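Local atomic coordinates of uncharacterized protein, DUF633, LMOf2365_1472 (Listeria monocytogenes str. 4b F2365, PDB entry 3GNL), a protein that is uncharacterised but probably methylates N1 of adenine 22 in tRNA, with S-adenosylmethionine as the likely methyl donor. Residues F38-Q43 / E72-R77; F47-E52 / D89-I94; K10-V15 / A33-F38. All coordinates share one frame; numbering follows the deposited sequence. Where two conformers were deposited one is given.

Overall arrangement
All three contacts lie in the Rossmann-like part of the chain, around strands 74-78, 45-52 and 23-28, at one end of a mixed seven-stranded sheet. Contact 3 comes first in sequence, joining helix 10-16 to helix 34-41; the segments of contacts 1 and 2 then alternate. Contacts 1 and 3 overlap at Phe38 in the chain, centres about 11 Å apart. Contact 2 is centred about 9 Å from contact 1 and 14 Å from contact 3; Arg77 and Asp89 link contacts 1 and 2 by a salt bridge. Contact 1 sets helix 34-41 against edge strand 74-78, contact 2 sets the turn before 93-99 against strand 45-52, and contact 3 adds helix 10-16 beside helix 34-41.

Contact 1 of 3, residues F38-Q43 / E72-R77; sequences FAVKNQ and EQIDVR
Gln73 and Ile74 both lean on Val40, where helix 34-41 of the Rossmann-like β-α-β unit approaches the edge strand 74-78. Gln73 comes first: its extended chain passes across the valine, with OE1 3.3 Å from Val40 CG1 and the amide carbon and CB also against that methyl. CG1 of Val40 stands anti to its own backbone N (chi1 167°), which turns this branch to the glutamine and the other, CG2, to the isoleucine. The other branch of the amide, NE2 of Gln73, donates to the Ser46 carbonyl of strand 45-52 and to a water at 3.2 Å. That water in turn gives a 2.8 Å hydrogen bond to Val40 O, so a water bridge runs beside the methyl-amide contact. Ile74 follows, sliding past the valine with CG1 3.8 Å from Val40 CG2; it also packs on Pro36 and Cys37 of helix 34-41 and on Val65 of helix 55-67. From Asp75 onward the strand runs away from the helix, hydrogen-bonded to Ala48 and Ala50. Val76 packs on helix 55-67, and Arg77 turns back to Asp75: in a salt bridge, its NH2 donates to the anti side of Asp75 OD2 at 2.9 Å, with an N-H...O angle of 161°.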
# COMPACT_ATOMS: atom_id res chain seq x y z
N PHE A 38 -15.76 4.85 -9.40
CA PHE A 38 -15.24 6.22 -9.63
C PHE A 38 -14.34 6.23 -10.88
O PHE A 38 -14.46 7.15 -11.70
CB PHE A 38 -14.45 6.65 -8.42
CG PHE A 38 -13.66 7.91 -8.59
CD1 PHE A 38 -14.25 9.14 -8.33
CD2 PHE A 38 -12.31 7.86 -8.91
CE1 PHE A 38 -13.51 10.34 -8.44
CE2 PHE A 38 -11.55 9.05 -8.99
CZ PHE A 38 -12.16 10.28 -8.75
N ALA A 39 -13.51 5.21 -11.05
CA ALA A 39 -12.53 5.20 -12.11
C ALA A 39 -13.17 4.86 -13.45
O ALA A 39 -12.76 5.36 -14.52
CB ALA A 39 -11.41 4.30 -11.80
N VAL A 40 -14.19 4.00 -13.44
CA VAL A 40 -14.89 3.70 -14.69
C VAL A 40 -15.69 4.94 -15.12
O VAL A 40 -15.66 5.34 -16.30
CB VAL A 40 -15.77 2.45 -14.53
CG1 VAL A 40 -16.77 2.30 -15.72
CG2 VAL A 40 -14.88 1.23 -14.45
N LYS A 41 -16.36 5.57 -14.16
CA LYS A 41 -17.26 6.68 -14.43
C LYS A 41 -16.50 7.85 -15.03
O LYS A 41 -16.95 8.47 -16.00
CB LYS A 41 -17.96 7.14 -13.16
CG LYS A 41 -19.28 6.46 -12.93
CD LYS A 41 -20.42 7.20 -13.62
CE LYS A 41 -21.66 7.33 -12.71
NZ LYS A 41 -22.15 6.02 -12.15
N ASN A 42 -15.35 8.12 -14.45
CA ASN A 42 -14.61 9.28 -14.89
C ASN A 42 -13.69 8.98 -16.06
O ASN A 42 -12.98 9.88 -16.53
CB ASN A 42 -13.94 9.99 -13.71
CG ASN A 42 -12.71 9.26 -13.18
OD1 ASN A 42 -12.19 8.30 -13.77
ND2 ASN A 42 -12.19 9.78 -12.05
N GLN A 43 -13.76 7.73 -16.56
CA GLN A 43 -13.09 7.18 -17.74
C GLN A 43 -11.62 6.86 -17.61
O GLN A 43 -10.98 6.41 -18.56
CB GLN A 43 -13.35 8.00 -19.00
CG GLN A 43 -14.81 8.15 -19.28
CD GLN A 43 -15.02 8.98 -20.51
OE1 GLN A 43 -14.76 8.52 -21.63
NE2 GLN A 43 -15.46 10.22 -20.31
N GLU A 72 -21.95 -3.59 -16.71
CA GLU A 72 -21.32 -3.98 -17.97
C GLU A 72 -19.80 -3.75 -17.98
O GLU A 72 -19.08 -4.37 -18.77
CB GLU A 72 -21.99 -3.31 -19.19
CG GLU A 72 -23.36 -3.91 -19.55
CD GLU A 72 -23.91 -3.39 -20.88
OE1 GLU A 72 -24.97 -2.73 -20.87
OE2 GLU A 72 -23.28 -3.62 -21.93
N GLN A 73 -19.33 -2.86 -17.10
CA GLN A 73 -17.89 -2.52 -17.06
C GLN A 73 -17.13 -3.05 -15.85
O GLN A 73 -15.90 -2.99 -15.83
CB GLN A 73 -17.70 -1.01 -17.19
CG GLN A 73 -17.81 -0.53 -18.66
CD GLN A 73 -17.60 0.97 -18.82
OE1 GLN A 73 -18.48 1.76 -18.50
NE2 GLN A 73 -16.42 1.37 -19.34
N ILE A 74 -17.85 -3.57 -14.85
CA ILE A 74 -17.25 -4.01 -13.59
C ILE A 74 -17.79 -5.36 -13.17
O ILE A 74 -19.02 -5.53 -13.00
CB ILE A 74 -17.45 -3.01 -12.46
CG1 ILE A 74 -16.96 -1.61 -12.90
CG2 ILE A 74 -16.77 -3.52 -11.20
CD1 ILE A 74 -17.27 -0.57 -11.91
N ASP A 75 -16.88 -6.30 -13.02
CA ASP A 75 -17.18 -7.63 -12.57
C ASP A 75 -16.85 -7.67 -11.09
O ASP A 75 -15.73 -7.36 -10.68
CB ASP A 75 -16.32 -8.68 -13.27
CG ASP A 75 -16.69 -8.91 -14.76
OD1 ASP A 75 -17.82 -8.53 -15.19
OD2 ASP A 75 -15.84 -9.50 -15.49
N VAL A 76 -17.82 -8.04 -10.28
CA VAL A 76 -17.57 -8.29 -8.88
C VAL A 76 -17.39 -9.78 -8.70
O VAL A 76 -18.26 -10.58 -9.08
CB VAL A 76 -18.68 -7.75 -7.97
CG1 VAL A 76 -18.35 -7.97 -6.47
CG2 VAL A 76 -18.93 -6.27 -8.29
N ARG A 77 -16.25 -10.16 -8.13
CA ARG A 77 -15.92 -11.55 -7.97
C ARG A 77 -15.50 -11.93 -6.55
O ARG A 77 -14.78 -11.17 -5.88
CB ARG A 77 -14.77 -11.89 -8.91
CG ARG A 77 -15.14 -11.72 -10.39
CD ARG A 77 -14.00 -12.12 -11.30
NE ARG A 77 -14.21 -11.66 -12.69
CZ ARG A 77 -13.33 -11.80 -13.67
NH1 ARG A 77 -12.12 -12.36 -13.46
NH2 ARG A 77 -13.62 -11.35 -14.90
O HOH W 1 -14.84 3.99 -18.56

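Contact 2 of 3, residues F47-E52 / D89-I94; sequences FAIAGE and DAIDTI
Ile49 CD1 is the atom on which this contact turns. It sits 3.6 Å from Ile91 CD1, methyl against methyl, and 3.5 Å from Asp89 OD2, so one methyl meets both an apolar end and a carboxylate oxygen. The isoleucine reaches that far because its chain is stretched out beyond CG1 (chi2 166°). Ile91 bends at its second torsion (chi2 -56°), and with CG1 already heading for strand 45-52 its CD1 comes nearer than CB would suggest. The same Ile91 methyl also meets Phe47, 4.1 Å from CE2 and near the plane of the ring, so the aromatic offers its edge and the two side chains cross at about a right angle.

The next shell fixes the carboxylate. Asp89 OD2 makes a salt bridge to NH1 of Arg77, on strand 74-78, and accepts a hydrogen bond from Glu86 N. These two partners probably favour the charged form of a buried aspartate lying against a hydrocarbon. The turn is held too: Asp89 O accepts from Arg24 NE, and the Asp92 side chain, through OD2, from Arg24 N. Phe47 packs on Arg24 and Asp75, and Ile49 on Ala26, Val84 and Arg77.

Strand 23-28 lies between strands 45-52 and 93-99 in the sheet, so the contact reaches past this middle strand by way of the turn that leads into 93-99. Phe47 and Ile49 occupy one face of strand 45-52, while Ala48, alternating with them, faces the side where Pro36 of helix 34-41 packs; strand 74-78, on the other flank of 45-52 from 23-28, is the edge of the sheet.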
# COMPACT_ATOMS: atom_id res chain seq x y z
N PHE A 47 -12.44 -0.97 -17.56
CA PHE A 47 -12.96 -2.22 -17.06
C PHE A 47 -12.36 -2.38 -15.66
O PHE A 47 -11.22 -1.97 -15.46
CB PHE A 47 -12.55 -3.38 -17.96
CG PHE A 47 -12.85 -4.72 -17.39
CD1 PHE A 47 -14.15 -5.22 -17.38
CD2 PHE A 47 -11.83 -5.50 -16.82
CE1 PHE A 47 -14.42 -6.49 -16.81
CE2 PHE A 47 -12.10 -6.74 -16.26
CZ PHE A 47 -13.39 -7.25 -16.25
N ALA A 48 -13.13 -2.95 -14.73
CA ALA A 48 -12.60 -3.31 -13.41
C ALA A 48 -13.11 -4.65 -12.94
O ALA A 48 -14.27 -4.99 -13.15
CB ALA A 48 -12.96 -2.27 -12.40
N ILE A 49 -12.25 -5.39 -12.24
CA ILE A 49 -12.65 -6.49 -11.35
C ILE A 49 -12.65 -5.93 -9.94
O ILE A 49 -11.66 -5.30 -9.53
CB ILE A 49 -11.64 -7.65 -11.42
CG1 ILE A 49 -11.58 -8.24 -12.85
CG2 ILE A 49 -11.97 -8.71 -10.38
CD1 ILE A 49 -10.35 -9.16 -13.09
N ALA A 50 -13.74 -6.11 -9.21
CA ALA A 50 -13.75 -5.82 -7.78
C ALA A 50 -13.74 -7.14 -7.03
O ALA A 50 -14.73 -7.88 -7.04
CB ALA A 50 -14.95 -4.98 -7.43
N GLY A 51 -12.61 -7.45 -6.38
CA GLY A 51 -12.47 -8.73 -5.65
C GLY A 51 -12.90 -8.63 -4.20
O GLY A 51 -12.69 -7.63 -3.55
N GLU A 52 -13.55 -9.66 -3.66
CA GLU A 52 -13.92 -9.70 -2.26
C GLU A 52 -13.74 -11.12 -1.79
O GLU A 52 -13.91 -12.03 -2.57
CB GLU A 52 -15.37 -9.25 -2.01
CG GLU A 52 -15.70 -7.88 -2.62
CD GLU A 52 -15.07 -6.76 -1.89
OE1 GLU A 52 -14.47 -6.97 -0.82
OE2 GLU A 52 -15.16 -5.62 -2.41
N ASP A 89 -8.45 -11.91 -18.60
CA ASP A 89 -8.90 -10.58 -18.19
C ASP A 89 -7.99 -9.45 -18.67
O ASP A 89 -8.43 -8.33 -18.74
CB ASP A 89 -9.10 -10.48 -16.68
CG ASP A 89 -10.24 -11.30 -16.20
OD1 ASP A 89 -11.30 -11.25 -16.86
OD2 ASP A 89 -10.10 -12.01 -15.18
N ALA A 90 -6.74 -9.76 -19.03
CA ALA A 90 -5.83 -8.74 -19.54
C ALA A 90 -5.78 -7.49 -18.64
O ALA A 90 -5.96 -6.36 -19.09
CB ALA A 90 -6.18 -8.37 -20.98
N ILE A 91 -5.53 -7.71 -17.35
CA ILE A 91 -5.47 -6.61 -16.38
C ILE A 91 -4.15 -5.83 -16.49
O ILE A 91 -3.08 -6.44 -16.57
CB ILE A 91 -5.61 -7.21 -14.99
CG1 ILE A 91 -6.99 -7.86 -14.81
CG2 ILE A 91 -5.29 -6.15 -13.89
CD1 ILE A 91 -8.20 -6.98 -15.07
N ASP A 92 -4.24 -4.50 -16.53
CA ASP A 92 -3.09 -3.61 -16.66
C ASP A 92 -2.58 -3.16 -15.28
O ASP A 92 -1.35 -3.04 -15.07
CB ASP A 92 -3.43 -2.35 -17.47
CG ASP A 92 -3.92 -2.69 -18.87
OD1 ASP A 92 -3.11 -3.32 -19.59
OD2 ASP A 92 -5.07 -2.35 -19.21
N THR A 93 -3.53 -2.92 -14.38
CA THR A 93 -3.24 -2.30 -13.08
C THR A 93 -3.92 -3.09 -11.96
O THR A 93 -5.10 -3.38 -12.06
CB THR A 93 -3.71 -0.88 -13.10
OG1 THR A 93 -2.99 -0.20 -14.12
CG2 THR A 93 -3.39 -0.20 -11.76
N ILE A 94 -3.21 -3.38 -10.86
CA ILE A 94 -3.85 -3.99 -9.70
C ILE A 94 -3.73 -3.03 -8.52
O ILE A 94 -2.63 -2.46 -8.30
CB ILE A 94 -3.20 -5.32 -9.29
CG1 ILE A 94 -3.24 -6.36 -10.43
CG2 ILE A 94 -3.87 -5.89 -8.01
CD1 ILE A 94 -2.53 -7.64 -10.08

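Contact 3 of 3, residues K10-V15 / A33-F38; sequences KRLEKV and AYLPCF
Helix 10-16, which precedes the first strand of the Rossmann-like sheet, packs here against helix 34-41, the one that follows that strand. Leu35 carries the contact from its side with a single methyl. Its CG is anti to the backbone N (chi1 176°), which sends CD1 out to the first helix, where it lies 3.5 Å from Val15 CG1, tighter than a usual methyl-methyl distance. The two side chains meet at about a right angle, and Val15 CB backs up the touch. The same CD1 comes 3.8 Å from the carbonyl oxygen of Leu12, so it rests partly on the helix backbone itself; the side chain of Leu12 adds a looser approach, CD2 to Leu35 CD1 at 4.4 Å. The main chains are nearest at Leu12 and Leu35, with CA atoms 6.7 Å apart.

Neighbours fix both helices in place. Glu151, at the end of strand 141-151, accepts hydrogen bonds from the backbone N of Lys10 and of Arg11, an anion at the start of the first helix that its dipole would be expected to favour. The guanidinium of Arg11 lies with one face over Leu12 CG while NH1 bonds to Gln124. Val15 also packs on Ile158 of strand 154-163, and Leu35 on Asp27 of strand 23-28.

Ala33, with positive phi (59°), is the N-cap of the second helix, just after the short loop containing Ser30, Asp31 and His32. A strand, a short loop and a helix in this order, with an extra helix ahead of the strand, are consistent with a class I methyltransferase, where the loop after the first strand commonly borders the S-adenosylmethionine pocket.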
# COMPACT_ATOMS: atom_id res chain seq x y z
N LYS A 10 -10.28 10.78 0.97
CA LYS A 10 -9.03 11.35 0.46
C LYS A 10 -8.03 10.23 0.19
O LYS A 10 -7.25 10.29 -0.76
CB LYS A 10 -8.43 12.37 1.43
CG LYS A 10 -9.29 13.60 1.57
CD LYS A 10 -9.04 14.56 0.41
CE LYS A 10 -9.60 15.96 0.73
NZ LYS A 10 -11.05 15.98 0.41
N ARG A 11 -8.06 9.21 1.03
CA ARG A 11 -7.19 8.03 0.85
C ARG A 11 -7.48 7.35 -0.49
O ARG A 11 -6.56 7.06 -1.28
CB ARG A 11 -7.38 7.07 2.03
CG ARG A 11 -6.55 5.79 1.96
CD ARG A 11 -6.88 4.89 3.14
NE ARG A 11 -8.27 4.45 3.06
CZ ARG A 11 -8.68 3.29 2.55
NH1 ARG A 11 -7.82 2.42 2.05
NH2 ARG A 11 -9.99 3.01 2.49
N LEU A 12 -8.75 7.03 -0.72
CA LEU A 12 -9.09 6.33 -1.96
C LEU A 12 -8.99 7.22 -3.18
O LEU A 12 -8.67 6.72 -4.24
CB LEU A 12 -10.46 5.64 -1.87
CG LEU A 12 -10.47 4.43 -0.93
CD1 LEU A 12 -11.95 3.98 -0.81
CD2 LEU A 12 -9.56 3.29 -1.38
N GLU A 13 -9.20 8.52 -3.01
CA GLU A 13 -9.04 9.48 -4.09
C GLU A 13 -7.56 9.50 -4.51
O GLU A 13 -7.24 9.49 -5.72
CB GLU A 13 -9.49 10.86 -3.64
CG GLU A 13 -9.34 11.94 -4.73
CD GLU A 13 -9.93 13.26 -4.31
OE1 GLU A 13 -9.45 13.86 -3.32
OE2 GLU A 13 -10.90 13.71 -4.94
N LYS A 14 -6.68 9.45 -3.52
CA LYS A 14 -5.25 9.47 -3.85
C LYS A 14 -4.86 8.21 -4.58
O LYS A 14 -4.13 8.25 -5.55
CB LYS A 14 -4.36 9.77 -2.61
CG LYS A 14 -2.88 10.01 -2.97
CD LYS A 14 -2.77 11.24 -3.89
CE LYS A 14 -1.36 11.76 -3.97
NZ LYS A 14 -1.33 12.93 -4.91
N VAL A 15 -5.37 7.05 -4.10
CA VAL A 15 -5.10 5.79 -4.75
C VAL A 15 -5.57 5.84 -6.23
O VAL A 15 -4.81 5.46 -7.14
CB VAL A 15 -5.77 4.62 -3.96
CG1 VAL A 15 -5.74 3.38 -4.76
CG2 VAL A 15 -5.08 4.41 -2.60
N ALA A 33 -16.50 -1.37 -3.91
CA ALA A 33 -16.29 -1.06 -5.32
C ALA A 33 -16.37 0.46 -5.55
O ALA A 33 -16.60 0.84 -6.71
CB ALA A 33 -17.32 -1.81 -6.19
N TYR A 34 -16.21 1.29 -4.52
CA TYR A 34 -16.28 2.74 -4.72
C TYR A 34 -15.22 3.18 -5.73
O TYR A 34 -15.53 3.97 -6.67
CB TYR A 34 -16.02 3.53 -3.43
CG TYR A 34 -17.06 3.42 -2.35
CD1 TYR A 34 -18.41 3.41 -2.66
CD2 TYR A 34 -16.67 3.37 -1.02
CE1 TYR A 34 -19.38 3.34 -1.64
CE2 TYR A 34 -17.63 3.28 0.01
CZ TYR A 34 -18.98 3.25 -0.34
OH TYR A 34 -19.92 3.17 0.65
N LEU A 35 -13.99 2.71 -5.53
CA LEU A 35 -12.90 3.11 -6.42
C LEU A 35 -13.10 2.65 -7.88
O LEU A 35 -12.98 3.48 -8.79
CB LEU A 35 -11.54 2.74 -5.80
CG LEU A 35 -10.30 3.00 -6.65
CD1 LEU A 35 -9.07 3.26 -5.75
CD2 LEU A 35 -10.01 1.94 -7.66
N PRO A 36 -13.46 1.38 -8.12
CA PRO A 36 -13.77 0.94 -9.49
C PRO A 36 -14.87 1.75 -10.10
O PRO A 36 -14.78 2.12 -11.28
CB PRO A 36 -14.21 -0.50 -9.28
CG PRO A 36 -13.45 -0.96 -8.06
CD PRO A 36 -13.39 0.26 -7.17
N CYS A 37 -15.92 2.07 -9.35
CA CYS A 37 -17.02 2.85 -9.93
C CYS A 37 -16.52 4.24 -10.30
O CYS A 37 -16.83 4.72 -11.38
CB CYS A 37 -18.22 2.94 -9.00
SG CYS A 37 -19.15 1.32 -8.82
N PHE A 38 -15.76 4.85 -9.40
CA PHE A 38 -15.24 6.22 -9.63
C PHE A 38 -14.34 6.23 -10.88
O PHE A 38 -14.46 7.15 -11.70
CB PHE A 38 -14.45 6.65 -8.42
CG PHE A 38 -13.66 7.91 -8.59
CD1 PHE A 38 -14.25 9.14 -8.33
CD2 PHE A 38 -12.31 7.86 -8.91
CE1 PHE A 38 -13.51 10.34 -8.44
CE2 PHE A 38 -11.55 9.05 -8.99
CZ PHE A 38 -12.16 10.28 -8.75